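Local atomic coordinates of protein involved in catabolism of external DNA (Legionella pneumophila subsp. pneumophila, PDB entry 2OO3), a protein that probably methylates N6 of a specific adenine in 23S ribosomal RNA, with S-adenosyl-L-methionine as the methyl donor. Residues A[71-76]-A[82-87]; A[167-170]-A[174-177]; A[196-201]-A[208-213]. One frame throughout, in Å; residues are numbered along the deposited sequence. Where two conformers were deposited one is given.

Contact 1 (A[71-76]-A[82-87])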
ATOM      1  N   LEU A  71     -15.918  -2.829  12.361  1.00 13.14           N
ATOM      2  CA  LEU A  71     -16.946  -3.180  13.332  1.00 14.77           C
ATOM      3  C   LEU A  71     -16.362  -3.909  14.541  1.00 15.88           C
ATOM      4  O   LEU A  71     -16.832  -3.708  15.665  1.00 16.50           O
ATOM      5  CB  LEU A  71     -18.041  -4.028  12.673  1.00 14.31           C
ATOM      6  CG  LEU A  71     -18.939  -3.231  11.722  1.00 13.98           C
ATOM      7  CD1 LEU A  71     -19.937  -4.128  11.044  1.00 16.30           C
ATOM      8  CD2 LEU A  71     -19.649  -2.087  12.432  1.00 17.70           C
ATOM      9  N   ASP A  72     -15.349  -4.744  14.311  1.00 15.62           N
ATOM     10  CA  ASP A  72     -14.716  -5.511  15.388  1.00 16.74           C
ATOM     11  C   ASP A  72     -13.450  -4.880  15.941  1.00 17.33           C
ATOM     12  O   ASP A  72     -12.615  -5.583  16.523  1.00 17.26           O
ATOM     13  CB  ASP A  72     -14.376  -6.926  14.914  1.00 16.84           C
ATOM     14  CG  ASP A  72     -14.365  -7.933  16.052  1.00 19.19           C
ATOM     15  OD1 ASP A  72     -15.121  -7.723  17.028  1.00 21.63           O
ATOM     16  OD2 ASP A  72     -13.610  -8.925  15.966  1.00 16.58           O
ATOM     17  N   ARG A  73     -13.309  -3.565  15.786  1.00 17.39           N
ATOM     18  CA  ARG A  73     -12.025  -2.915  16.031  1.00 18.82           C
ATOM     19  C   ARG A  73     -11.490  -3.075  17.473  1.00 20.54           C
ATOM     20  O   ARG A  73     -10.270  -3.083  17.688  1.00 20.21           O
ATOM     21  CB  ARG A  73     -12.067  -1.441  15.621  1.00 17.72           C
ATOM     22  CG  ARG A  73     -13.012  -0.576  16.407  1.00 19.00           C
ATOM     23  CD  ARG A  73     -13.239   0.753  15.687  1.00 18.50           C
ATOM     24  NE  ARG A  73     -14.244   1.589  16.340  1.00 18.72           N
ATOM     25  CZ  ARG A  73     -15.557   1.508  16.142  1.00 19.87           C
ATOM     26  NH1 ARG A  73     -16.067   0.603  15.317  1.00 17.99           N
ATOM     27  NH2 ARG A  73     -16.376   2.333  16.787  1.00 21.89           N
ATOM     28  N   GLU A  74     -12.405  -3.208  18.440  1.00 21.91           N
ATOM     29  CA  GLU A  74     -12.029  -3.310  19.847  1.00 23.49           C
ATOM     30  C   GLU A  74     -11.444  -4.673  20.169  1.00 22.76           C
ATOM     31  O   GLU A  74     -10.901  -4.886  21.245  1.00 23.51           O
ATOM     32  CB  GLU A  74     -13.223  -2.955  20.761  1.00 24.75           C
ATOM     33  CG  GLU A  74     -13.644  -1.471  20.654  1.00 29.42           C
ATOM     34  CD  GLU A  74     -12.545  -0.498  21.099  1.00 37.12           C
ATOM     35  OE1 GLU A  74     -11.937  -0.770  22.165  1.00 40.80           O
ATOM     36  OE2 GLU A  74     -12.284   0.526  20.397  1.00 37.81           O
ATOM     37  N   ASN A  75     -11.520  -5.584  19.215  1.00 21.75           N
ATOM     38  CA  ASN A  75     -10.957  -6.899  19.363  1.00 21.82           C
ATOM     39  C   ASN A  75      -9.702  -7.148  18.524  1.00 20.09           C
ATOM     40  O   ASN A  75      -9.242  -8.295  18.415  1.00 20.18           O
ATOM     41  CB  ASN A  75     -12.037  -7.933  19.048  1.00 23.16           C
ATOM     42  CG  ASN A  75     -13.158  -7.924  20.089  1.00 27.03           C
ATOM     43  OD1 ASN A  75     -13.019  -8.535  21.140  1.00 30.54           O
ATOM     44  ND2 ASN A  75     -14.269  -7.217  19.799  1.00 31.20           N
ATOM     45  N   LEU A  76      -9.153  -6.097  17.917  1.00 16.83           N
ATOM     46  CA  LEU A  76      -8.036  -6.299  17.002  1.00 14.72           C
ATOM     47  C   LEU A  76      -6.712  -6.289  17.775  1.00 13.35           C
ATOM     48  O   LEU A  76      -6.602  -5.608  18.797  1.00 12.60           O
ATOM     49  CB  LEU A  76      -8.022  -5.216  15.912  1.00 14.30           C
ATOM     50  CG  LEU A  76      -9.112  -5.260  14.829  1.00 14.67           C
ATOM     51  CD1 LEU A  76      -9.015  -3.998  13.967  1.00 12.81           C
ATOM     52  CD2 LEU A  76      -9.069  -6.559  13.931  1.00 13.08           C
ATOM     53  N   GLU A  82      -2.577   1.859  14.404  1.00  6.13           N
ATOM     54  CA  GLU A  82      -2.327   3.089  13.603  1.00  6.78           C
ATOM     55  C   GLU A  82      -3.345   3.158  12.475  1.00  6.28           C
ATOM     56  O   GLU A  82      -3.912   4.210  12.184  1.00  5.66           O
ATOM     57  CB  GLU A  82      -0.907   3.092  13.037  1.00  6.04           C
ATOM     58  CG  GLU A  82       0.204   3.318  14.106  1.00 10.50           C
ATOM     59  CD  GLU A  82       0.734   2.002  14.764  1.00 15.99           C
ATOM     60  OE1 GLU A  82       0.049   0.946  14.778  1.00 13.77           O
ATOM     61  OE2 GLU A  82       1.873   2.039  15.280  1.00 21.47           O
ATOM     62  N   TYR A  83      -3.607   2.002  11.873  1.00  5.41           N
ATOM     63  CA  TYR A  83      -4.585   1.903  10.789  1.00  6.08           C
ATOM     64  C   TYR A  83      -5.968   2.349  11.243  1.00  6.29           C
ATOM     65  O   TYR A  83      -6.592   3.201  10.620  1.00  7.11           O
ATOM     66  CB  TYR A  83      -4.643   0.442  10.290  1.00  5.50           C
ATOM     67  CG  TYR A  83      -5.637   0.161   9.162  1.00  5.82           C
ATOM     68  CD1 TYR A  83      -5.473   0.746   7.887  1.00  7.58           C
ATOM     69  CD2 TYR A  83      -6.691  -0.715   9.351  1.00  5.76           C
ATOM     70  CE1 TYR A  83      -6.364   0.483   6.847  1.00  5.97           C
ATOM     71  CE2 TYR A  83      -7.597  -0.985   8.316  1.00  6.89           C
ATOM     72  CZ  TYR A  83      -7.414  -0.406   7.060  1.00  7.09           C
ATOM     73  OH  TYR A  83      -8.306  -0.682   6.031  1.00  4.79           O
ATOM     74  N   ILE A  84      -6.467   1.726  12.300  1.00  6.34           N
ATOM     75  CA  ILE A  84      -7.746   2.088  12.873  1.00  6.80           C
ATOM     76  C   ILE A  84      -7.838   3.557  13.280  1.00  7.18           C
ATOM     77  O   ILE A  84      -8.875   4.181  13.090  1.00  8.05           O
ATOM     78  CB  ILE A  84      -8.123   1.128  14.071  1.00  6.72           C
ATOM     79  CG1 ILE A  84      -8.327  -0.324  13.556  1.00  6.12           C
ATOM     80  CG2 ILE A  84      -9.414   1.584  14.803  1.00  7.82           C
ATOM     81  CD1 ILE A  84      -9.480  -0.505  12.529  1.00  8.42           C
ATOM     82  N   SER A  85      -6.787   4.099  13.890  1.00  8.91           N
ATOM     83  CA  SER A  85      -6.861   5.477  14.399  1.00 10.05           C
ATOM     84  C   SER A  85      -7.096   6.447  13.249  1.00  9.21           C
ATOM     85  O   SER A  85      -7.826   7.412  13.415  1.00  8.85           O
ATOM     86  CB  SER A  85      -5.611   5.896  15.179  1.00 10.17           C
ATOM     87  OG  SER A  85      -4.546   6.089  14.286  1.00 16.47           O
ATOM     88  N   VAL A  86      -6.496   6.186  12.084  1.00  8.08           N
ATOM     89  CA  VAL A  86      -6.722   7.075  10.926  1.00  7.23           C
ATOM     90  C   VAL A  86      -8.178   6.996  10.407  1.00  7.83           C
ATOM     91  O   VAL A  86      -8.791   8.023  10.028  1.00  8.13           O
ATOM     92  CB  VAL A  86      -5.699   6.798   9.787  1.00  7.13           C
ATOM     93  CG1 VAL A  86      -5.990   7.639   8.552  1.00  7.53           C
ATOM     94  CG2 VAL A  86      -4.295   7.070  10.270  1.00  5.74           C
ATOM     95  N   ILE A  87      -8.723   5.784  10.366  1.00  6.99           N
ATOM     96  CA  ILE A  87     -10.103   5.583   9.933  1.00  8.14           C
ATOM     97  C   ILE A  87     -11.066   6.250  10.937  1.00  8.64           C
ATOM     98  O   ILE A  87     -12.086   6.844  10.548  1.00  8.44           O
ATOM     99  CB  ILE A  87     -10.406   4.086   9.771  1.00  8.50           C
ATOM    100  CG1 ILE A  87      -9.563   3.523   8.612  1.00  9.31           C
ATOM    101  CG2 ILE A  87     -11.899   3.812   9.444  1.00  8.06           C
ATOM    102  CD1 ILE A  87      -9.316   2.148   8.787  1.00  9.36           C
TER
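Ile84 projects from helix 81-90 toward the turn that follows helix 66-71, and its branched side chain meets Leu76 and the aliphatic part of Arg73. Leu76 CD1 approaches the longer branch obliquely, 3.8 Å from Ile84 CG1 and 3.8 Å from Ile84 CD1. Arg73 crosses the isoleucine at about a right angle, with its CD 4.0 Å from Ile84 CG2 and its CB 4.1 Å from Ile84 CD1. A beta-branched residue suits the place because its two arms can serve two neighbours at once.

The polar groups are directed elsewhere. With CG lodged between the backbone N and the carbonyl carbon (chi1 64°), the extended arginine carries its guanidinium away from Ile84; NH1 bonds to Trp70 O, and the group also makes a cation-pi contact with Trp70. Hydrogen bonds within 71-76 shape the turn: Asn75 N donates to Asp72 O at 2.9 Å and Leu76 N to Arg73 O at 3.2 Å, while a weak bond from Asn75 ND2 to Asp72 OD1 ties the side chains. Asp72 OD2 is also bonded to Tyr263 OH.

The two helices and the turn joining them belong to the mainly helical insertion between strands 38-41 and 115-119. No hydrogen bond crosses between the segments, so their mutual attraction is that of apolar carbon surfaces, with Arg73 contributing its methylenes here and its charge to Trp70.

Contact 2 (A[167-170]-A[174-177]); sequences PSYE and EYKE
Tyr169 sets its CD1 over the centre of the Tyr175 ring, 3.6 Å above the plane. The two rings, with centroids 4.7 Å apart, are inclined by 41°. Pro167 CB lies on one face of Tyr169, offset toward the rim, and Tyr169 OH bonds to Trp197 O of strand 193-200.

Glu174, at the start of helix 174-188, reaches back to the loop with its chain straight beyond CG (chi2 -176°). Its OE1 accepts from Tyr169 N at 3.1 Å, a bent bond (136°) arriving from above the carboxylate plane. OE2 accepts from Arg171 N. Waters help: water 1 accepts from Ser168 N and donates to Glu174 OE1 at 2.7 Å, and water 2 links Tyr169 O with Tyr175 OH. Ser168 adds an ST turn, its OG accepting from Glu170 N at 3.2 Å; a short hydroxyl suits this reach.

The run Asp166-Pro167-Ser168-Tyr169 resembles motif IV, the DPPY-like signature of adenine-N6 methyltransferases, and Asp166 is the predicted proton acceptor. Glu174 thus grips the backbone N-H of Tyr169, the last residue of this run, and of Arg171 beyond it, while the aromatic pair adds apolar contact, consistent with a firmly shaped loop beside the predicted active site.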
ATOM      1  N   PRO A 167      -0.368   0.360  -8.447  1.00  6.77           N
ATOM      2  CA  PRO A 167      -0.946   0.448  -9.805  1.00  7.07           C
ATOM      3  C   PRO A 167      -2.330  -0.151  -9.879  1.00  7.97           C
ATOM      4  O   PRO A 167      -2.666  -0.988  -9.038  1.00  7.89           O
ATOM      5  CB  PRO A 167       0.026  -0.384 -10.677  1.00  7.04           C
ATOM      6  CG  PRO A 167       1.244  -0.652  -9.782  1.00  6.37           C
ATOM      7  CD  PRO A 167       0.727  -0.628  -8.378  1.00  5.59           C
ATOM      8  N   SER A 168      -3.127   0.286 -10.866  1.00  8.26           N
ATOM      9  CA  SER A 168      -4.425  -0.349 -11.148  1.00 10.07           C
ATOM     10  C   SER A 168      -4.335  -1.668 -11.943  1.00 10.08           C
ATOM     11  O   SER A 168      -5.234  -2.506 -11.826  1.00  9.57           O
ATOM     12  CB  SER A 168      -5.346   0.623 -11.888  1.00 10.21           C
ATOM     13  OG  SER A 168      -4.947   0.772 -13.251  1.00 13.21           O
ATOM     14  N   TYR A 169      -3.262  -1.850 -12.729  1.00  9.70           N
ATOM     15  CA  TYR A 169      -3.137  -2.982 -13.660  1.00 10.83           C
ATOM     16  C   TYR A 169      -4.367  -3.110 -14.604  1.00 12.70           C
ATOM     17  O   TYR A 169      -4.756  -4.225 -14.956  1.00 11.69           O
ATOM     18  CB  TYR A 169      -2.894  -4.317 -12.940  1.00  9.26           C
ATOM     19  CG  TYR A 169      -1.690  -4.292 -12.039  1.00  7.90           C
ATOM     20  CD1 TYR A 169      -0.422  -4.629 -12.515  1.00  6.73           C
ATOM     21  CD2 TYR A 169      -1.818  -3.854 -10.731  1.00  7.06           C
ATOM     22  CE1 TYR A 169       0.706  -4.562 -11.687  1.00  6.79           C
ATOM     23  CE2 TYR A 169      -0.718  -3.792  -9.887  1.00  5.03           C
ATOM     24  CZ  TYR A 169       0.533  -4.130 -10.370  1.00  4.25           C
ATOM     25  OH  TYR A 169       1.575  -4.085  -9.505  1.00  5.81           O
ATOM     26  N   GLU A 170      -4.995  -1.980 -14.954  1.00 14.06           N
ATOM     27  CA  GLU A 170      -6.032  -1.989 -15.988  1.00 17.26           C
ATOM     28  C   GLU A 170      -5.452  -2.358 -17.379  1.00 15.63           C
ATOM     29  O   GLU A 170      -6.188  -2.874 -18.212  1.00 15.85           O
ATOM     30  CB  GLU A 170      -6.865  -0.682 -16.028  1.00 17.12           C
ATOM     31  CG  GLU A 170      -6.065   0.589 -16.360  1.00 21.92           C
ATOM     32  CD  GLU A 170      -6.947   1.844 -16.556  1.00 24.32           C
ATOM     33  OE1 GLU A 170      -7.912   2.062 -15.767  1.00 32.10           O
ATOM     34  OE2 GLU A 170      -6.669   2.617 -17.509  1.00 33.29           O
ATOM     35  N   GLU A 174       1.095  -3.204 -17.733  1.00 11.76           N
ATOM     36  CA  GLU A 174       1.534  -2.722 -16.405  1.00 11.76           C
ATOM     37  C   GLU A 174       2.320  -3.775 -15.623  1.00 11.13           C
ATOM     38  O   GLU A 174       3.182  -3.443 -14.786  1.00 10.63           O
ATOM     39  CB  GLU A 174       0.340  -2.231 -15.597  1.00 11.02           C
ATOM     40  CG  GLU A 174      -0.298  -0.969 -16.209  1.00 14.21           C
ATOM     41  CD  GLU A 174      -1.434  -0.407 -15.355  1.00 14.02           C
ATOM     42  OE1 GLU A 174      -1.186  -0.127 -14.156  1.00 15.27           O
ATOM     43  OE2 GLU A 174      -2.572  -0.261 -15.886  1.00 15.58           O
ATOM     44  N   TYR A 175       2.032  -5.053 -15.893  1.00 10.59           N
ATOM     45  CA  TYR A 175       2.697  -6.142 -15.175  1.00 10.20           C
ATOM     46  C   TYR A 175       4.168  -6.285 -15.580  1.00 10.11           C
ATOM     47  O   TYR A 175       4.945  -6.934 -14.886  1.00  9.79           O
ATOM     48  CB  TYR A 175       1.988  -7.464 -15.442  1.00  9.91           C
ATOM     49  CG  TYR A 175       0.663  -7.653 -14.745  1.00  7.97           C
ATOM     50  CD1 TYR A 175       0.601  -8.209 -13.460  1.00 10.23           C
ATOM     51  CD2 TYR A 175      -0.515  -7.335 -15.385  1.00  7.58           C
ATOM     52  CE1 TYR A 175      -0.641  -8.433 -12.829  1.00  9.19           C
ATOM     53  CE2 TYR A 175      -1.757  -7.520 -14.759  1.00 11.22           C
ATOM     54  CZ  TYR A 175      -1.817  -8.082 -13.500  1.00  9.83           C
ATOM     55  OH  TYR A 175      -3.057  -8.271 -12.925  1.00  8.37           O
ATOM     56  N   LYS A 176       4.535  -5.720 -16.727  1.00 11.13           N
ATOM     57  CA  LYS A 176       5.958  -5.615 -17.097  1.00 11.97           C
ATOM     58  C   LYS A 176       6.528  -4.209 -16.961  1.00 11.64           C
ATOM     59  O   LYS A 176       7.718  -4.067 -16.643  1.00 11.55           O
ATOM     60  CB  LYS A 176       6.249  -6.193 -18.489  1.00 13.46           C
ATOM     61  CG  LYS A 176       5.474  -5.624 -19.582  1.00 18.03           C
ATOM     62  CD  LYS A 176       6.156  -5.950 -20.919  1.00 25.90           C
ATOM     63  CE  LYS A 176       5.614  -5.042 -22.030  1.00 28.81           C
ATOM     64  NZ  LYS A 176       4.318  -5.599 -22.519  1.00 31.55           N
ATOM     65  N   GLU A 177       5.700  -3.176 -17.170  1.00 11.13           N
ATOM     66  CA  GLU A 177       6.181  -1.793 -16.973  1.00 11.13           C
ATOM     67  C   GLU A 177       6.658  -1.551 -15.534  1.00  9.97           C
ATOM     68  O   GLU A 177       7.673  -0.917 -15.293  1.00  9.01           O
ATOM     69  CB  GLU A 177       5.082  -0.803 -17.297  1.00 11.68           C
ATOM     70  CG  GLU A 177       4.762  -0.749 -18.785  1.00 15.92           C
ATOM     71  CD  GLU A 177       3.496   0.011 -19.105  1.00 19.04           C
ATOM     72  OE1 GLU A 177       2.803   0.466 -18.166  1.00 20.40           O
ATOM     73  OE2 GLU A 177       3.197   0.166 -20.314  1.00 21.42           O
TER
HETATM   74  O   HOH W   1      -2.397   2.063 -13.093  1.00 16.04           O
HETATM   75  O   HOH W   2      -5.020  -7.257 -14.060  1.00 21.48           O
HETATM   76  O   HOH W   3      -3.403   2.495 -16.885  1.00 39.55           O

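Contact 3 (A[196-201]-A[208-213])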
ATOM      1  N   VAL A 196       5.422  -2.513  -3.539  1.00  5.99           N
ATOM      2  CA  VAL A 196       4.487  -2.509  -4.680  1.00  4.95           C
ATOM      3  C   VAL A 196       3.355  -3.516  -4.420  1.00  5.82           C
ATOM      4  O   VAL A 196       3.613  -4.668  -4.038  1.00  5.70           O
ATOM      5  CB  VAL A 196       5.217  -2.779  -6.024  1.00  5.50           C
ATOM      6  CG1 VAL A 196       5.972  -4.103  -5.995  1.00  5.44           C
ATOM      7  CG2 VAL A 196       4.251  -2.710  -7.248  1.00  5.14           C
ATOM      8  N   TRP A 197       2.121  -3.038  -4.578  1.00  5.74           N
ATOM      9  CA  TRP A 197       0.919  -3.856  -4.481  1.00  6.26           C
ATOM     10  C   TRP A 197       0.670  -4.503  -5.849  1.00  6.01           C
ATOM     11  O   TRP A 197       0.862  -3.853  -6.904  1.00  6.71           O
ATOM     12  CB  TRP A 197      -0.288  -2.964  -4.093  1.00  6.30           C
ATOM     13  CG  TRP A 197      -1.581  -3.751  -4.028  1.00  5.83           C
ATOM     14  CD1 TRP A 197      -2.024  -4.549  -2.980  1.00  5.08           C
ATOM     15  CD2 TRP A 197      -2.536  -3.898  -5.086  1.00  4.79           C
ATOM     16  NE1 TRP A 197      -3.212  -5.158  -3.334  1.00  5.95           N
ATOM     17  CE2 TRP A 197      -3.552  -4.769  -4.614  1.00  5.48           C
ATOM     18  CE3 TRP A 197      -2.615  -3.400  -6.399  1.00  2.63           C
ATOM     19  CZ2 TRP A 197      -4.637  -5.145  -5.409  1.00  6.63           C
ATOM     20  CZ3 TRP A 197      -3.716  -3.736  -7.177  1.00  6.84           C
ATOM     21  CH2 TRP A 197      -4.726  -4.592  -6.673  1.00  6.52           C
ATOM     22  N   TYR A 198       0.155  -5.739  -5.845  1.00  6.34           N
ATOM     23  CA  TYR A 198      -0.260  -6.396  -7.089  1.00  5.19           C
ATOM     24  C   TYR A 198      -1.484  -7.276  -6.841  1.00  6.38           C
ATOM     25  O   TYR A 198      -1.667  -7.781  -5.714  1.00  6.27           O
ATOM     26  CB  TYR A 198       0.897  -7.230  -7.653  1.00  5.95           C
ATOM     27  CG  TYR A 198       1.371  -8.338  -6.736  1.00  5.08           C
ATOM     28  CD1 TYR A 198       0.813  -9.612  -6.802  1.00  5.64           C
ATOM     29  CD2 TYR A 198       2.404  -8.113  -5.806  1.00  6.53           C
ATOM     30  CE1 TYR A 198       1.262 -10.649  -5.957  1.00  6.33           C
ATOM     31  CE2 TYR A 198       2.857  -9.118  -4.983  1.00  7.10           C
ATOM     32  CZ  TYR A 198       2.281 -10.380  -5.054  1.00  6.78           C
ATOM     33  OH  TYR A 198       2.745 -11.360  -4.218  1.00  6.79           O
ATOM     34  N   PRO A 199      -2.343  -7.445  -7.867  1.00  6.40           N
ATOM     35  CA  PRO A 199      -3.481  -8.331  -7.751  1.00  6.93           C
ATOM     36  C   PRO A 199      -3.173  -9.748  -8.202  1.00  7.27           C
ATOM     37  O   PRO A 199      -2.176  -9.996  -8.881  1.00  7.31           O
ATOM     38  CB  PRO A 199      -4.496  -7.717  -8.736  1.00  7.34           C
ATOM     39  CG  PRO A 199      -3.653  -7.109  -9.816  1.00  5.88           C
ATOM     40  CD  PRO A 199      -2.320  -6.750  -9.173  1.00  6.81           C
ATOM     41  N   VAL A 200      -4.058 -10.666  -7.809  1.00  8.28           N
ATOM     42  CA  VAL A 200      -4.137 -11.997  -8.399  1.00  8.68           C
ATOM     43  C   VAL A 200      -5.480 -12.099  -9.136  1.00  8.40           C
ATOM     44  O   VAL A 200      -6.560 -12.327  -8.528  1.00  9.29           O
ATOM     45  CB  VAL A 200      -3.982 -13.123  -7.339  1.00  8.79           C
ATOM     46  CG1 VAL A 200      -3.985 -14.508  -8.053  1.00 11.00           C
ATOM     47  CG2 VAL A 200      -2.685 -12.940  -6.577  1.00  9.02           C
ATOM     48  N   VAL A 201      -5.410 -11.849 -10.438  1.00  8.49           N
ATOM     49  CA  VAL A 201      -6.568 -11.911 -11.323  0.50  8.90           C
ATOM     50  C   VAL A 201      -6.309 -13.006 -12.375  1.00  8.97           C
ATOM     51  O   VAL A 201      -7.183 -13.818 -12.689  1.00  8.38           O
ATOM     52  CB  VAL A 201      -6.810 -10.560 -12.040  0.50  9.26           C
ATOM     53  CG1 VAL A 201      -8.016 -10.658 -12.974  0.50  9.46           C
ATOM     54  CG2 VAL A 201      -7.007  -9.414 -11.030  0.50  9.92           C
ATOM     55  N   GLN A 208       4.522 -13.875 -13.928  1.00  7.32           N
ATOM     56  CA  GLN A 208       5.511 -13.198 -14.783  1.00  7.46           C
ATOM     57  C   GLN A 208       6.009 -11.897 -14.149  1.00  6.86           C
ATOM     58  O   GLN A 208       7.203 -11.554 -14.226  1.00  7.42           O
ATOM     59  CB  GLN A 208       4.948 -12.945 -16.176  1.00  6.14           C
ATOM     60  CG  GLN A 208       4.811 -14.269 -17.009  1.00  8.01           C
ATOM     61  CD  GLN A 208       3.933 -14.068 -18.228  1.00  7.88           C
ATOM     62  OE1 GLN A 208       4.390 -13.529 -19.231  1.00 10.54           O
ATOM     63  NE2 GLN A 208       2.657 -14.485 -18.140  1.00  5.14           N
ATOM     64  N   PHE A 209       5.080 -11.179 -13.539  1.00  7.30           N
ATOM     65  CA  PHE A 209       5.389  -9.982 -12.735  1.00  7.35           C
ATOM     66  C   PHE A 209       6.348 -10.370 -11.603  1.00  8.15           C
ATOM     67  O   PHE A 209       7.417  -9.761 -11.433  1.00  8.33           O
ATOM     68  CB  PHE A 209       4.062  -9.415 -12.187  1.00  6.15           C
ATOM     69  CG  PHE A 209       4.218  -8.331 -11.127  1.00  8.47           C
ATOM     70  CD1 PHE A 209       4.352  -6.995 -11.492  1.00  6.68           C
ATOM     71  CD2 PHE A 209       4.200  -8.660  -9.763  1.00  7.77           C
ATOM     72  CE1 PHE A 209       4.479  -5.977 -10.499  1.00 10.40           C
ATOM     73  CE2 PHE A 209       4.347  -7.655  -8.772  1.00  8.95           C
ATOM     74  CZ  PHE A 209       4.481  -6.324  -9.146  1.00  7.11           C
ATOM     75  N   LEU A 210       5.987 -11.404 -10.842  1.00  8.14           N
ATOM     76  CA  LEU A 210       6.808 -11.818  -9.705  1.00  8.86           C
ATOM     77  C   LEU A 210       8.243 -12.284 -10.108  1.00  9.67           C
ATOM     78  O   LEU A 210       9.202 -12.044  -9.368  1.00  9.61           O
ATOM     79  CB  LEU A 210       6.090 -12.912  -8.897  1.00  8.55           C
ATOM     80  CG  LEU A 210       4.835 -12.505  -8.110  1.00  8.31           C
ATOM     81  CD1 LEU A 210       4.216 -13.725  -7.471  1.00  7.28           C
ATOM     82  CD2 LEU A 210       5.177 -11.430  -7.043  1.00  7.41           C
ATOM     83  N   ARG A 211       8.398 -12.900 -11.284  1.00 10.02           N
ATOM     84  CA  ARG A 211       9.730 -13.335 -11.731  1.00 10.28           C
ATOM     85  C   ARG A 211      10.617 -12.115 -11.981  1.00 10.19           C
ATOM     86  O   ARG A 211      11.804 -12.107 -11.599  1.00 10.38           O
ATOM     87  CB  ARG A 211       9.655 -14.224 -12.986  1.00 10.65           C
ATOM     88  CG  ARG A 211      11.057 -14.713 -13.518  1.00 11.35           C
ATOM     89  CD  ARG A 211      10.908 -15.715 -14.691  1.00 13.15           C
ATOM     90  NE  ARG A 211      10.275 -16.979 -14.291  1.00 19.27           N
ATOM     91  CZ  ARG A 211      10.899 -17.984 -13.668  1.00 22.39           C
ATOM     92  NH1 ARG A 211      12.192 -17.898 -13.367  1.00 22.78           N
ATOM     93  NH2 ARG A 211      10.227 -19.078 -13.335  1.00 21.60           N
ATOM     94  N   LYS A 212      10.046 -11.077 -12.584  1.00  8.63           N
ATOM     95  CA  LYS A 212      10.777  -9.817 -12.772  1.00  9.25           C
ATOM     96  C   LYS A 212      11.098  -9.133 -11.439  1.00  8.93           C
ATOM     97  O   LYS A 212      12.205  -8.661 -11.265  1.00  8.92           O
ATOM     98  CB  LYS A 212      10.020  -8.831 -13.681  1.00  9.39           C
ATOM     99  CG  LYS A 212       9.739  -9.353 -15.066  1.00 11.51           C
ATOM    100  CD  LYS A 212      10.934 -10.120 -15.635  1.00 20.68           C
ATOM    101  CE  LYS A 212      11.841  -9.235 -16.454  1.00 25.50           C
ATOM    102  NZ  LYS A 212      12.815 -10.068 -17.219  1.00 29.03           N
ATOM    103  N   MET A 213      10.150  -9.111 -10.503  1.00  7.93           N
ATOM    104  CA  MET A 213      10.417  -8.521  -9.177  1.00  8.64           C
ATOM    105  C   MET A 213      11.557  -9.273  -8.475  1.00  9.71           C
ATOM    106  O   MET A 213      12.444  -8.666  -7.852  1.00  9.28           O
ATOM    107  CB  MET A 213       9.159  -8.542  -8.282  1.00  8.10           C
ATOM    108  CG  MET A 213       8.061  -7.555  -8.722  1.00  6.89           C
ATOM    109  SD  MET A 213       8.565  -5.788  -8.994  1.00  2.00           S
ATOM    110  CE  MET A 213       9.390  -5.415  -7.410  1.00  5.20           C
TER
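Phe209 and Leu210 of helix 203-216 fit round Tyr198 of strand 193-200, in a beta-alpha-beta crossover of a Rossmann-like methyltransferase fold. The helix leads on to strand 220-226, which is parallel to 193-200, and the antiparallel strand 237-243 is inserted between the two. The axes of segments 196-200 and 208-213 approach to 10.8 Å and run roughly antiparallel (153°), a gap spanned by side chains from both elements.

On the strand, Val196 and Tyr198 point to the helix, while Trp197 between them points to the other side of the sheet. Phe209 is the bump that enters the hollow between those two side chains. Its CG lies opposite the backbone N (chi1 169°), which directs the ring to the strand. The edge of the ring meets the valine, with CZ 4.1 Å from Val196 CG2. Beside it, Phe209 CE2 comes to 3.6 Å from Tyr198 CD2; the ring planes are turned by 44°, an oblique fit with centroids 5.3 Å apart.

Leu210 fills the space over a face of Tyr198, its CD2 making a CH-pi contact 4.1 Å from the ring centroid. Tyrosine suits this place because its ring is packed among apolar groups while its hydroxyl bonds to Glu224 OE2 of strand 220-226.

One turn further along the helix, the flexible Met213 chain folds over Phe209, placing CG above one ring face near the rim. The bends at chi2 and chi3 then bring Met213 CE to 3.9 Å from Val196 CG1, a methyl that Phe209 CZ also approaches.

Contacts 2 and 3 adjoin on one side of the chain's centre, whereas contact 1 lies on the opposite side, its centre about 31 Å from that of contact 2. Both are buried: the Tyr169 hydroxyl joins the loop of contact 2 to the strand of contact 3, and Tyr175 packs on Pro199 and Phe209, so the loop beside the predicted active site and helix 174-188 rest on strand 193-200 and helix 203-216. Contact 3 is wholly apolar between its segments, as befits a helix on the central sheet. Contact 2 mixes rings with a carboxylate and waters. Contact 1, partly buried in the helical insertion, is smaller and joins helical elements through aliphatic carbon alone.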